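Local coordinates for protein ADP-dependent L-serine kinase SerK (Thermococcus kodakarensis KOD1, PDB 5X0K) that phosphorylates free L-serine with ADP to give O-phospho-L-serine and AMP, the first of two steps from serine to cysteine, at residues Tyr9-Lys14 / Pro228-Lys233; Gly153-Gln158 / Arg214-Ser219; Ile21-Met26 / Lys83-Val88; Leu90-Asp95 / Glu206-Leu211. The protein carries 1 engineered substitution. One frame throughout, in Å; residues are numbered along the deposited sequence.

Contact 1 (Tyr9-Lys14 / Pro228-Lys233)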
loop_
_atom_site.group_PDB
_atom_site.type_symbol
_atom_site.label_atom_id
_atom_site.label_comp_id
_atom_site.label_asym_id
_atom_site.label_seq_id
_atom_site.Cartn_x
_atom_site.Cartn_y
_atom_site.Cartn_z
ATOM N N TYR A 9 13.191 -5.344 9.258
ATOM C CA TYR A 9 12.291 -5.399 10.420
ATOM C C TYR A 9 12.274 -6.750 11.117
ATOM O O TYR A 9 11.691 -7.696 10.604
ATOM C CB TYR A 9 10.861 -4.982 10.070
ATOM C CG TYR A 9 10.677 -3.499 9.851
ATOM C CD1 TYR A 9 11.120 -2.561 10.799
ATOM C CD2 TYR A 9 10.047 -3.026 8.707
ATOM C CE1 TYR A 9 10.952 -1.199 10.599
ATOM C CE2 TYR A 9 9.863 -1.673 8.501
ATOM C CZ TYR A 9 10.313 -0.758 9.448
ATOM O OH TYR A 9 10.133 0.597 9.251
ATOM N N ASP A 10 12.885 -6.808 12.297
ATOM C CA ASP A 10 12.788 -7.987 13.150
ATOM C C ASP A 10 11.364 -8.025 13.644
ATOM O O ASP A 10 10.996 -7.290 14.566
ATOM C CB ASP A 10 13.747 -7.889 14.325
ATOM C CG ASP A 10 14.162 -9.241 14.881
ATOM O OD1 ASP A 10 13.465 -10.258 14.711
ATOM O OD2 ASP A 10 15.227 -9.256 15.505
ATOM N N ILE A 11 10.546 -8.772 12.934
ATOM C CA ILE A 11 9.174 -9.027 13.363
ATOM C C ILE A 11 9.129 -10.499 13.681
ATOM O O ILE A 11 9.512 -11.308 12.827
ATOM C CB ILE A 11 8.160 -8.777 12.233
ATOM C CG1 ILE A 11 8.201 -7.321 11.756
ATOM C CG2 ILE A 11 6.766 -9.183 12.693
ATOM C CD1 ILE A 11 8.308 -6.292 12.856
ATOM N N PRO A 12 8.642 -10.874 14.870
ATOM C CA PRO A 12 8.592 -12.290 15.183
ATOM C C PRO A 12 7.502 -13.031 14.459
ATOM O O PRO A 12 6.441 -12.491 14.182
ATOM C CB PRO A 12 8.342 -12.296 16.701
ATOM C CG PRO A 12 7.560 -11.070 16.905
ATOM C CD PRO A 12 8.250 -10.065 16.036
ATOM N N THR A 13 7.789 -14.271 14.125
ATOM C CA THR A 13 6.746 -15.192 13.654
ATOM C C THR A 13 6.082 -15.759 14.908
ATOM O O THR A 13 6.779 -16.109 15.854
ATOM C CB THR A 13 7.379 -16.328 12.902
ATOM O OG1 THR A 13 7.814 -15.830 11.627
ATOM C CG2 THR A 13 6.374 -17.472 12.685
ATOM N N LYS A 14 4.742 -15.788 14.925
ATOM C CA LYS A 14 4.013 -16.353 16.062
ATOM C C LYS A 14 3.003 -17.342 15.511
ATOM O O LYS A 14 2.507 -17.143 14.433
ATOM C CB LYS A 14 3.294 -15.271 16.856
ATOM C CG LYS A 14 4.252 -14.342 17.587
ATOM C CD LYS A 14 3.474 -13.461 18.579
ATOM C CE LYS A 14 4.381 -12.468 19.271
ATOM N NZ LYS A 14 3.764 -11.825 20.488
ATOM N N PRO A 228 2.778 -6.537 15.288
ATOM C CA PRO A 228 3.566 -7.199 16.315
ATOM C C PRO A 228 4.031 -8.620 15.993
ATOM O O PRO A 228 4.867 -9.140 16.733
ATOM C CB PRO A 228 2.638 -7.204 17.535
ATOM C CG PRO A 228 1.277 -7.190 16.949
ATOM C CD PRO A 228 1.356 -6.406 15.682
ATOM N N PHE A 229 3.502 -9.231 14.931
ATOM C CA PHE A 229 3.897 -10.571 14.516
ATOM C C PHE A 229 3.547 -10.843 13.051
ATOM O O PHE A 229 2.662 -10.204 12.481
ATOM C CB PHE A 229 3.238 -11.626 15.432
ATOM C CG PHE A 229 1.743 -11.706 15.272
ATOM C CD1 PHE A 229 1.166 -12.546 14.313
ATOM C CD2 PHE A 229 0.913 -10.917 16.048
ATOM C CE1 PHE A 229 -0.226 -12.590 14.136
ATOM C CE2 PHE A 229 -0.475 -10.960 15.874
ATOM C CZ PHE A 229 -1.033 -11.793 14.917
ATOM N N ASN A 230 4.267 -11.792 12.452
ATOM C CA ASN A 230 3.864 -12.404 11.175
ATOM C C ASN A 230 3.300 -13.774 11.557
ATOM O O ASN A 230 3.958 -14.493 12.319
ATOM C CB ASN A 230 5.111 -12.636 10.301
ATOM C CG ASN A 230 5.719 -11.358 9.772
ATOM O OD1 ASN A 230 4.999 -10.494 9.266
ATOM N ND2 ASN A 230 7.041 -11.250 9.826
ATOM N N PRO A 231 2.095 -14.157 11.051
ATOM C CA PRO A 231 1.643 -15.506 11.399
ATOM C C PRO A 231 2.583 -16.554 10.836
ATOM O O PRO A 231 3.159 -16.358 9.745
ATOM C CB PRO A 231 0.250 -15.615 10.771
ATOM C CG PRO A 231 -0.175 -14.226 10.613
ATOM C CD PRO A 231 1.067 -13.391 10.355
ATOM N N ASP A 232 2.748 -17.654 11.546
ATOM C CA ASP A 232 3.440 -18.793 10.987
ATOM C C ASP A 232 2.639 -19.343 9.800
ATOM O O ASP A 232 1.443 -19.130 9.686
ATOM C CB ASP A 232 3.609 -19.896 12.012
ATOM C CG ASP A 232 4.819 -20.754 11.763
ATOM O OD1 ASP A 232 5.441 -20.698 10.663
ATOM O OD2 ASP A 232 5.205 -21.451 12.724
ATOM N N LYS A 233 3.338 -20.053 8.931
ATOM C CA LYS A 233 2.712 -20.576 7.721
ATOM C C LYS A 233 1.721 -21.648 8.074
ATOM O O LYS A 233 1.846 -22.308 9.098
ATOM C CB LYS A 233 3.771 -21.106 6.742
ATOM C CG LYS A 233 4.364 -19.997 5.903
ATOM C CD LYS A 233 5.097 -18.886 6.663
ATOM C CE LYS A 233 6.454 -19.294 7.194
ATOM N NZ LYS A 233 7.449 -18.237 7.579
HETATM O O HOH W 1 8.692 -13.225 10.992
HETATM O O HOH W 2 5.895 -16.141 9.330
#
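Thr13 and Lys14 pair with Asn230 and Pro231 in a short two-stranded parallel sheet on the protein surface. Three backbone bonds of 2.9 to 3.0 Å hold it: Asn230 N donates to Pro12 O, Lys14 N to Asn230 O and Asp232 N to Lys14 O.

Thr13 and Asn230 lie on the same face of the sheet. Water 1 joins them there: it accepts from Asn230 ND2, donates to Ile11 O and is bonded to Thr13 OG1. Water 2 links Thr13 OG1 to Pro231 O and to Lys233 NZ. Ile11 crosses the Asn230 amide at about a right angle, and its CG2 lies 3.5 Å from ND2. With CG1 beside the backbone N of Ile11 (chi1 -61°), CG2 is the branch turned to the amide. The extended chain of Lys14 passes across Phe229, with Lys14 CG 3.6 Å from Phe229 CB.

Thr13 CG2 packs on Asp232 CB at 3.7 Å, while Asp232 OD1 accepts from Lys233 N. With an alanine here, Lys233 N would probably lose this acceptor and Thr13 CG2 part of its cover. Beyond the sheet, Phe229 and Pro231 rest on Val16 and Val88. Lys14 gives its N-H to Asn230 and takes the N-H of Asp232, the two residues either side of Pro231, as in a parallel beta bridge.

Contact 2 (Gly153-Gln158 / Arg214-Ser219)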
loop_
_atom_site.group_PDB
_atom_site.type_symbol
_atom_site.label_atom_id
_atom_site.label_comp_id
_atom_site.label_asym_id
_atom_site.label_seq_id
_atom_site.Cartn_x
_atom_site.Cartn_y
_atom_site.Cartn_z
ATOM N N GLY A 153 -3.881 19.244 -2.799
ATOM C CA GLY A 153 -5.097 18.444 -2.855
ATOM C C GLY A 153 -5.142 17.430 -1.740
ATOM O O GLY A 153 -4.425 17.554 -0.742
ATOM N N GLY A 154 -5.999 16.428 -1.933
ATOM C CA GLY A 154 -6.233 15.352 -0.977
ATOM C C GLY A 154 -6.207 14.033 -1.719
ATOM O O GLY A 154 -5.326 13.802 -2.557
ATOM N N LEU A 155 -7.177 13.169 -1.447
ATOM C CA LEU A 155 -7.085 11.797 -1.952
ATOM C C LEU A 155 -7.161 11.694 -3.464
ATOM O O LEU A 155 -6.399 10.940 -4.056
ATOM C CB LEU A 155 -8.147 10.897 -1.340
ATOM C CG LEU A 155 -8.111 9.432 -1.821
ATOM C CD1 LEU A 155 -6.745 8.774 -1.633
ATOM C CD2 LEU A 155 -9.199 8.678 -1.078
ATOM N N GLU A 156 -8.088 12.422 -4.085
ATOM C CA GLU A 156 -8.219 12.394 -5.543
ATOM C C GLU A 156 -6.879 12.686 -6.245
ATOM O O GLU A 156 -6.516 12.002 -7.198
ATOM C CB GLU A 156 -9.308 13.375 -6.023
ATOM N N GLU A 157 -6.136 13.667 -5.734
ATOM C CA GLU A 157 -4.842 14.059 -6.321
ATOM C C GLU A 157 -3.724 13.076 -5.981
ATOM O O GLU A 157 -2.828 12.856 -6.794
ATOM C CB GLU A 157 -4.438 15.467 -5.892
ATOM C CG GLU A 157 -5.299 16.577 -6.491
ATOM C CD GLU A 157 -6.685 16.690 -5.872
ATOM O OE1 GLU A 157 -7.599 17.198 -6.564
ATOM O OE2 GLU A 157 -6.861 16.277 -4.702
ATOM N N GLN A 158 -3.767 12.482 -4.792
ATOM C CA GLN A 158 -2.840 11.397 -4.456
ATOM C C GLN A 158 -3.037 10.208 -5.406
ATOM O O GLN A 158 -2.060 9.621 -5.878
ATOM C CB GLN A 158 -2.976 10.987 -2.974
ATOM C CG GLN A 158 -2.481 12.070 -2.004
ATOM C CD GLN A 158 -2.831 11.845 -0.527
ATOM O OE1 GLN A 158 -3.881 11.312 -0.198
ATOM N NE2 GLN A 158 -1.962 12.299 0.361
ATOM N N ARG A 214 -16.945 4.233 4.075
ATOM C CA ARG A 214 -17.450 5.024 2.931
ATOM C C ARG A 214 -17.443 4.217 1.620
ATOM O O ARG A 214 -17.969 4.691 0.613
ATOM C CB ARG A 214 -16.622 6.316 2.731
ATOM C CG ARG A 214 -17.109 7.584 3.425
ATOM C CD ARG A 214 -15.972 8.595 3.589
ATOM N N GLY A 215 -16.840 3.025 1.619
ATOM C CA GLY A 215 -16.669 2.206 0.410
ATOM C C GLY A 215 -15.633 2.803 -0.537
ATOM O O GLY A 215 -15.764 2.719 -1.762
ATOM N N GLU A 216 -14.619 3.450 0.028
ATOM C CA GLU A 216 -13.568 4.067 -0.785
ATOM C C GLU A 216 -12.271 3.317 -0.549
ATOM O O GLU A 216 -12.174 2.528 0.388
ATOM C CB GLU A 216 -13.442 5.548 -0.437
ATOM C CG GLU A 216 -14.641 6.373 -0.874
ATOM C CD GLU A 216 -14.573 7.797 -0.362
ATOM O OE1 GLU A 216 -13.494 8.424 -0.487
ATOM O OE2 GLU A 216 -15.602 8.298 0.153
ATOM N N VAL A 217 -11.297 3.535 -1.426
ATOM C CA VAL A 217 -9.981 2.938 -1.263
ATOM C C VAL A 217 -8.879 3.937 -1.535
ATOM O O VAL A 217 -9.078 4.872 -2.286
ATOM C CB VAL A 217 -9.779 1.701 -2.168
ATOM C CG1 VAL A 217 -10.633 0.548 -1.674
ATOM C CG2 VAL A 217 -10.033 2.029 -3.647
ATOM N N TYR A 218 -7.710 3.693 -0.944
ATOM C CA TYR A 218 -6.489 4.430 -1.284
ATOM C C TYR A 218 -5.852 3.882 -2.549
ATOM O O TYR A 218 -6.221 2.816 -3.030
ATOM C CB TYR A 218 -5.440 4.299 -0.165
ATOM C CG TYR A 218 -5.846 4.876 1.172
ATOM C CD1 TYR A 218 -5.876 6.258 1.383
ATOM C CD2 TYR A 218 -6.153 4.053 2.248
ATOM C CE1 TYR A 218 -6.213 6.794 2.623
ATOM C CE2 TYR A 218 -6.530 4.587 3.484
ATOM C CZ TYR A 218 -6.531 5.957 3.666
ATOM O OH TYR A 218 -6.871 6.466 4.890
ATOM N N SER A 219 -4.834 4.580 -3.048
ATOM C CA SER A 219 -4.001 4.042 -4.127
ATOM C C SER A 219 -3.169 2.879 -3.599
ATOM O O SER A 219 -3.083 2.694 -2.375
ATOM C CB SER A 219 -3.064 5.124 -4.647
ATOM O OG SER A 219 -3.803 6.013 -5.411
#
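The Tyr218 ring meets Leu155 obliquely, at its CD1 corner. Leu155 CD1 is 4.0 Å from Tyr218 CD1, and the two side chains cross at about a right angle. Around the ring, Pro203, Glu207 and Leu211 add further contacts from outside the two segments. The Glu216 carboxylate stands farther off, with OE1 4.3 Å from Leu155 CD2. The same methyl lies 4.0 Å from the backbone O of Val217. Leu155 thus sends one branch to the ring and the other to the carbonyl of Val217, just before Tyr218. Its CG is anti to the backbone N (chi1 -180°), which sets CD1 by the ring and CD2 by Val217 O.

Leu155 opens helix 155-171, and Gly154 is its N-cap. Gly154 N donates to Glu157 OE2 at 2.9 Å, on the anti side of the carboxylate and 27° out of its plane. This is one half of a capping box, from the N-cap N-H to the side chain three residues on; Gly154 has no side chain for the reciprocal bond. In the other segment, Gly215 has positive phi and ends helix 205-213 in a Schellman motif. The chain then runs on without regular structure.

No hydrogen bond crosses between the segments. Ser219 OG comes no nearer than 4.0 Å to the backbone O of Gln158. The Gln158 side chain donates from NE2 to Ala140 O. The Tyr218 backbone bonds to His29 and Gln31. They flank Gln30, inferred to be at the active site, whose side chain is about 4 Å from that of Tyr218 at the nearest atoms.

Contact 3 (Ile21-Met26 / Lys83-Val88)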
loop_
_atom_site.group_PDB
_atom_site.type_symbol
_atom_site.label_atom_id
_atom_site.label_comp_id
_atom_site.label_asym_id
_atom_site.label_seq_id
_atom_site.Cartn_x
_atom_site.Cartn_y
_atom_site.Cartn_z
ATOM N N ILE A 21 -12.926 -17.073 6.969
ATOM C CA ILE A 21 -13.817 -15.946 6.832
ATOM C C ILE A 21 -14.229 -15.850 5.382
ATOM O O ILE A 21 -13.379 -16.040 4.474
ATOM C CB ILE A 21 -13.137 -14.640 7.282
ATOM C CG1 ILE A 21 -12.725 -14.766 8.767
ATOM C CG2 ILE A 21 -14.052 -13.425 7.080
ATOM C CD1 ILE A 21 -13.841 -14.875 9.721
ATOM N N GLU A 22 -15.495 -15.552 5.152
ATOM C CA GLU A 22 -15.996 -15.485 3.776
ATOM C C GLU A 22 -15.438 -14.234 3.098
ATOM O O GLU A 22 -15.343 -13.177 3.708
ATOM C CB GLU A 22 -17.528 -15.538 3.731
ATOM C CG GLU A 22 -18.088 -16.832 4.307
ATOM C CD GLU A 22 -17.902 -18.040 3.408
ATOM O OE1 GLU A 22 -18.427 -18.035 2.262
ATOM O OE2 GLU A 22 -17.301 -19.052 3.846
ATOM N N LEU A 23 -15.043 -14.364 1.841
ATOM C CA LEU A 23 -14.373 -13.295 1.109
ATOM C C LEU A 23 -15.286 -12.091 0.937
ATOM O O LEU A 23 -14.841 -10.930 0.951
ATOM C CB LEU A 23 -13.900 -13.806 -0.266
ATOM C CG LEU A 23 -12.889 -14.959 -0.252
ATOM C CD1 LEU A 23 -12.789 -15.643 -1.607
ATOM C CD2 LEU A 23 -11.533 -14.448 0.173
ATOM N N ASP A 24 -16.590 -12.338 0.814
ATOM C CA ASP A 24 -17.529 -11.231 0.659
ATOM C C ASP A 24 -17.748 -10.422 1.944
ATOM O O ASP A 24 -18.413 -9.404 1.892
ATOM C CB ASP A 24 -18.855 -11.678 0.043
ATOM C CG ASP A 24 -19.663 -12.619 0.929
ATOM O OD1 ASP A 24 -19.298 -12.894 2.066
ATOM O OD2 ASP A 24 -20.686 -13.155 0.442
ATOM N N LYS A 25 -17.176 -10.877 3.067
ATOM C CA LYS A 25 -17.128 -10.097 4.323
ATOM C C LYS A 25 -15.844 -9.278 4.525
ATOM O O LYS A 25 -15.698 -8.613 5.547
ATOM C CB LYS A 25 -17.357 -11.006 5.537
ATOM C CG LYS A 25 -18.713 -11.746 5.566
ATOM C CD LYS A 25 -19.909 -10.869 5.233
ATOM C CE LYS A 25 -21.257 -11.362 5.796
ATOM N N MET A 26 -14.951 -9.331 3.556
ATOM C CA MET A 26 -13.668 -8.633 3.635
ATOM C C MET A 26 -13.737 -7.394 2.758
ATOM O O MET A 26 -14.179 -7.456 1.597
ATOM C CB MET A 26 -12.520 -9.539 3.190
ATOM C CG MET A 26 -12.498 -10.879 3.910
ATOM S SD MET A 26 -11.108 -11.867 3.351
ATOM C CE MET A 26 -11.447 -13.371 4.207
ATOM N N LYS A 83 -14.656 -18.907 -2.144
ATOM C CA LYS A 83 -15.605 -18.257 -1.247
ATOM C C LYS A 83 -15.053 -17.787 0.091
ATOM O O LYS A 83 -15.641 -16.902 0.672
ATOM C CB LYS A 83 -16.767 -19.216 -0.973
ATOM C CG LYS A 83 -17.543 -19.649 -2.215
ATOM C CD LYS A 83 -18.338 -18.504 -2.784
ATOM C CE LYS A 83 -18.915 -18.807 -4.164
ATOM N NZ LYS A 83 -19.350 -17.492 -4.715
ATOM N N ARG A 84 -13.955 -18.374 0.544
ATOM C CA ARG A 84 -13.403 -18.045 1.870
ATOM C C ARG A 84 -11.898 -18.085 1.861
ATOM O O ARG A 84 -11.311 -18.659 0.993
ATOM C CB ARG A 84 -13.927 -19.029 2.902
ATOM C CG ARG A 84 -13.464 -20.477 2.770
ATOM C CD ARG A 84 -14.400 -21.375 3.574
ATOM N NE ARG A 84 -15.714 -21.449 2.925
ATOM C CZ ARG A 84 -16.011 -22.308 1.942
ATOM N NH1 ARG A 84 -15.144 -23.194 1.526
ATOM N NH2 ARG A 84 -17.202 -22.274 1.394
ATOM N N ALA A 85 -11.284 -17.500 2.909
ATOM C CA ALA A 85 -9.862 -17.586 3.082
ATOM C C ALA A 85 -9.491 -17.785 4.539
ATOM O O ALA A 85 -10.153 -17.245 5.408
ATOM C CB ALA A 85 -9.188 -16.356 2.511
ATOM N N PRO A 86 -8.414 -18.541 4.816
ATOM C CA PRO A 86 -7.998 -18.600 6.211
ATOM C C PRO A 86 -7.428 -17.268 6.619
ATOM O O PRO A 86 -6.625 -16.690 5.905
ATOM C CB PRO A 86 -6.951 -19.673 6.258
ATOM C CG PRO A 86 -6.524 -19.878 4.867
ATOM C CD PRO A 86 -7.594 -19.388 3.941
ATOM N N SER A 87 -7.833 -16.837 7.798
ATOM C CA SER A 87 -7.603 -15.489 8.247
ATOM C C SER A 87 -7.171 -15.467 9.727
ATOM O O SER A 87 -7.630 -16.259 10.548
ATOM C CB SER A 87 -8.928 -14.749 8.110
ATOM O OG SER A 87 -9.332 -14.686 6.743
ATOM N N VAL A 88 -6.359 -14.477 10.055
ATOM C CA VAL A 88 -5.980 -14.159 11.431
ATOM C C VAL A 88 -6.599 -12.791 11.742
ATOM O O VAL A 88 -6.375 -11.808 11.020
ATOM C CB VAL A 88 -4.436 -14.134 11.618
ATOM C CG1 VAL A 88 -4.075 -13.536 12.979
ATOM C CG2 VAL A 88 -3.915 -15.550 11.495
HETATM O O HOH W 3 -19.521 -20.556 1.678
HETATM O O HOH W 4 -17.634 -15.081 -0.149
#
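Ile21 and Ala85 form an antiparallel hydrogen-bonded pair at the edge of the five-stranded mixed sheet, where strand 19-22 is outermost. Ala85 N donates to Ile21 O (3.0 Å) and Ile21 N to Ala85 O (3.2 Å). Ser87 OG also donates to Ala85 O, from the opposite face of its plane to Ile21 N. Glu22 and Arg84 are the next, non-hydrogen-bonded pair. Past it, Leu23 N bonds to Lys83 O (2.9 Å) as the chain turns into a 3-10 segment.

The Glu22 and Arg84 side chains run side by side. Arg84 NE donates to Glu22 OE2 (3.0 Å, 158°) on its syn side and near the guanidinium plane, making a salt bridge. Water 3 connects Glu22 OE1 to Arg84 NH2. Arg84 NH1 reaches Glu240 O and Phe242 O at the C-terminus. A glutamine in place of Glu22 would probably leave the Arg84 charge without its mate on this side.

On the face bearing Ile21 and Ala85, Leu23 CD2 (3.8 Å) and Met26 CE (4.1 Å) touch Ala85 CB. Helix 71-79 covers this apolar patch through Trp74 and Leu77, and strand 54-58 lies on the other side of strand 84-89.

Contact 4 (Leu90-Asp95 / Glu206-Leu211)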
loop_
_atom_site.group_PDB
_atom_site.type_symbol
_atom_site.label_atom_id
_atom_site.label_comp_id
_atom_site.label_asym_id
_atom_site.label_seq_id
_atom_site.Cartn_x
_atom_site.Cartn_y
_atom_site.Cartn_z
ATOM N N LEU A 90 -6.853 -9.548 13.898
ATOM C CA LEU A 90 -5.922 -8.726 14.686
ATOM C C LEU A 90 -6.611 -7.801 15.647
ATOM O O LEU A 90 -7.713 -7.334 15.405
ATOM C CB LEU A 90 -5.129 -7.825 13.751
ATOM C CG LEU A 90 -4.192 -8.396 12.732
ATOM C CD1 LEU A 90 -3.626 -7.210 11.956
ATOM C CD2 LEU A 90 -3.115 -9.178 13.442
ATOM N N ASP A 91 -5.936 -7.481 16.743
ATOM C CA ASP A 91 -6.321 -6.388 17.591
ATOM C C ASP A 91 -5.748 -5.113 16.950
ATOM O O ASP A 91 -4.686 -4.627 17.327
ATOM C CB ASP A 91 -5.751 -6.638 19.001
ATOM C CG ASP A 91 -6.219 -5.616 20.048
ATOM O OD1 ASP A 91 -6.941 -4.662 19.728
ATOM O OD2 ASP A 91 -5.816 -5.710 21.224
ATOM N N TYR A 92 -6.474 -4.552 16.012
ATOM C CA TYR A 92 -5.954 -3.491 15.156
ATOM C C TYR A 92 -5.656 -2.207 15.895
ATOM O O TYR A 92 -4.674 -1.530 15.617
ATOM C CB TYR A 92 -6.947 -3.230 14.018
ATOM C CG TYR A 92 -6.476 -2.328 12.901
ATOM C CD1 TYR A 92 -5.383 -2.675 12.114
ATOM C CD2 TYR A 92 -7.158 -1.142 12.591
ATOM C CE1 TYR A 92 -4.958 -1.859 11.073
ATOM C CE2 TYR A 92 -6.753 -0.346 11.544
ATOM C CZ TYR A 92 -5.642 -0.692 10.800
ATOM O OH TYR A 92 -5.217 0.119 9.757
ATOM N N PHE A 93 -6.490 -1.879 16.882
ATOM C CA PHE A 93 -6.357 -0.622 17.583
ATOM C C PHE A 93 -5.395 -0.695 18.760
ATOM O O PHE A 93 -5.243 0.279 19.500
ATOM C CB PHE A 93 -7.733 -0.114 17.976
ATOM C CG PHE A 93 -8.538 0.330 16.790
ATOM C CD1 PHE A 93 -8.304 1.580 16.205
ATOM C CD2 PHE A 93 -9.489 -0.518 16.216
ATOM C CE1 PHE A 93 -9.015 1.971 15.079
ATOM C CE2 PHE A 93 -10.213 -0.115 15.086
ATOM C CZ PHE A 93 -9.970 1.133 14.531
ATOM N N SER A 94 -4.773 -1.860 18.936
ATOM C CA SER A 94 -3.696 -2.010 19.898
ATOM C C SER A 94 -2.586 -1.070 19.491
ATOM O O SER A 94 -2.280 -0.899 18.305
ATOM C CB SER A 94 -3.148 -3.441 19.943
ATOM O OG SER A 94 -1.959 -3.537 20.735
ATOM N N ASP A 95 -1.950 -0.505 20.507
ATOM C CA ASP A 95 -0.753 0.280 20.309
ATOM C C ASP A 95 0.389 -0.529 19.630
ATOM O O ASP A 95 1.341 0.064 19.068
ATOM C CB ASP A 95 -0.326 0.773 21.693
ATOM C CG ASP A 95 0.716 1.824 21.646
ATOM O OD1 ASP A 95 0.470 2.884 21.038
ATOM O OD2 ASP A 95 1.755 1.616 22.286
ATOM N N GLU A 206 -8.004 5.167 12.120
ATOM C CA GLU A 206 -9.353 5.657 12.093
ATOM C C GLU A 206 -9.720 6.097 10.685
ATOM O O GLU A 206 -10.838 5.872 10.258
ATOM C CB GLU A 206 -9.493 6.835 13.061
ATOM C CG GLU A 206 -9.529 6.425 14.532
ATOM C CD GLU A 206 -8.175 6.081 15.130
ATOM O OE1 GLU A 206 -7.108 6.531 14.635
ATOM O OE2 GLU A 206 -8.188 5.337 16.136
ATOM N N GLU A 207 -8.766 6.731 9.990
ATOM C CA GLU A 207 -8.952 7.127 8.582
ATOM C C GLU A 207 -9.100 5.911 7.663
ATOM O O GLU A 207 -9.917 5.920 6.737
ATOM C CB GLU A 207 -7.811 8.008 8.095
ATOM C CG GLU A 207 -7.876 9.419 8.670
ATOM C CD GLU A 207 -6.589 10.203 8.518
ATOM O OE1 GLU A 207 -5.611 9.708 7.906
ATOM O OE2 GLU A 207 -6.551 11.338 9.043
ATOM N N VAL A 208 -8.327 4.868 7.933
ATOM C CA VAL A 208 -8.427 3.643 7.140
ATOM C C VAL A 208 -9.822 3.050 7.298
ATOM O O VAL A 208 -10.448 2.711 6.298
ATOM C CB VAL A 208 -7.357 2.615 7.515
ATOM C CG1 VAL A 208 -7.595 1.280 6.813
ATOM C CG2 VAL A 208 -5.987 3.140 7.159
ATOM N N MET A 209 -10.298 2.920 8.540
ATOM C CA MET A 209 -11.677 2.451 8.777
ATOM C C MET A 209 -12.743 3.330 8.153
ATOM O O MET A 209 -13.711 2.827 7.608
ATOM C CB MET A 209 -12.036 2.354 10.268
ATOM C CG MET A 209 -11.603 1.080 10.949
ATOM S SD MET A 209 -12.018 -0.520 10.193
ATOM C CE MET A 209 -11.076 -1.538 11.317
ATOM N N GLU A 210 -12.575 4.643 8.318
ATOM C CA GLU A 210 -13.470 5.643 7.760
ATOM C C GLU A 210 -13.605 5.485 6.250
ATOM O O GLU A 210 -14.707 5.544 5.722
ATOM C CB GLU A 210 -12.978 7.059 8.100
ATOM C CG GLU A 210 -13.801 8.190 7.501
ATOM C CD GLU A 210 -13.301 9.564 7.930
ATOM O OE1 GLU A 210 -12.067 9.817 7.988
ATOM O OE2 GLU A 210 -14.152 10.402 8.207
ATOM N N LEU A 211 -12.480 5.301 5.562
ATOM C CA LEU A 211 -12.496 5.158 4.112
ATOM C C LEU A 211 -13.265 3.896 3.739
ATOM O O LEU A 211 -14.133 3.917 2.876
ATOM C CB LEU A 211 -11.068 5.138 3.539
ATOM C CG LEU A 211 -10.912 5.684 2.125
ATOM C CD1 LEU A 211 -11.198 7.193 2.051
ATOM C CD2 LEU A 211 -9.530 5.338 1.615
#
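Tyr92 holds CG anti to its backbone N (chi1 -170°), while Phe93 has CG anti to the carbonyl carbon (chi1 -70°). These settings place both rings against Met209 of helix 205-213. They also put Tyr92 CD2 over one face of the Phe93 ring, 4.0 Å above its plane and toward the rim.

Met209 is bent at chi2, and its CE touches both rings. It lies 4.1 Å from Tyr92 CD2 and 4.1 Å from Phe93 CE2. Met209 CG meets the Phe93 ring at its edge, 3.9 Å from CZ. Glu206 OE2 also approaches this ring near its plane, 3.6 Å from Phe93 CE1, with ring and carboxylate planes 44° apart. The Tyr92 hydroxyl ends against Val208, 4.0 Å from CG1. Leu66 of strand 65-67 and Ala57 of strand 54-58 also touch Tyr92 and Met209.

Residues 91-94 make a type I turn, which presents both rings to the helix. The Tyr92 hydroxyl bonds to His225, which binds O-phospho-L-serine. No hydrogen bond joins the two segments, and with Met209 set against Tyr92 and Phe93 the contact is mainly apolar; the carboxylate oxygen near the ring edge, where the C-H groups are slightly positive, is likely to be mildly favourable.

Contact 1 is a surface contact, held mainly by backbone bonds, with waters and some side-chain packing. Contacts 2 and 3 are partly buried, contact 4 the most. Contacts 1 and 3 both pair strands, one parallel and one antiparallel, but only contact 3 adds a salt bridge. Contacts 2 and 4 have no hydrogen bond between their segments and rely on side-chain contacts. They share helix 205-213: contact 4 uses its body, contact 2 the chain just after it, and Glu216 N probably bonds to Leu211 O. Phe229 of contact 1 packs on Val88 of contact 3 and Leu90 of contact 4. Contacts 1 and 2 lie on opposite sides of the chain's centre, nearest atoms about 17 Å apart.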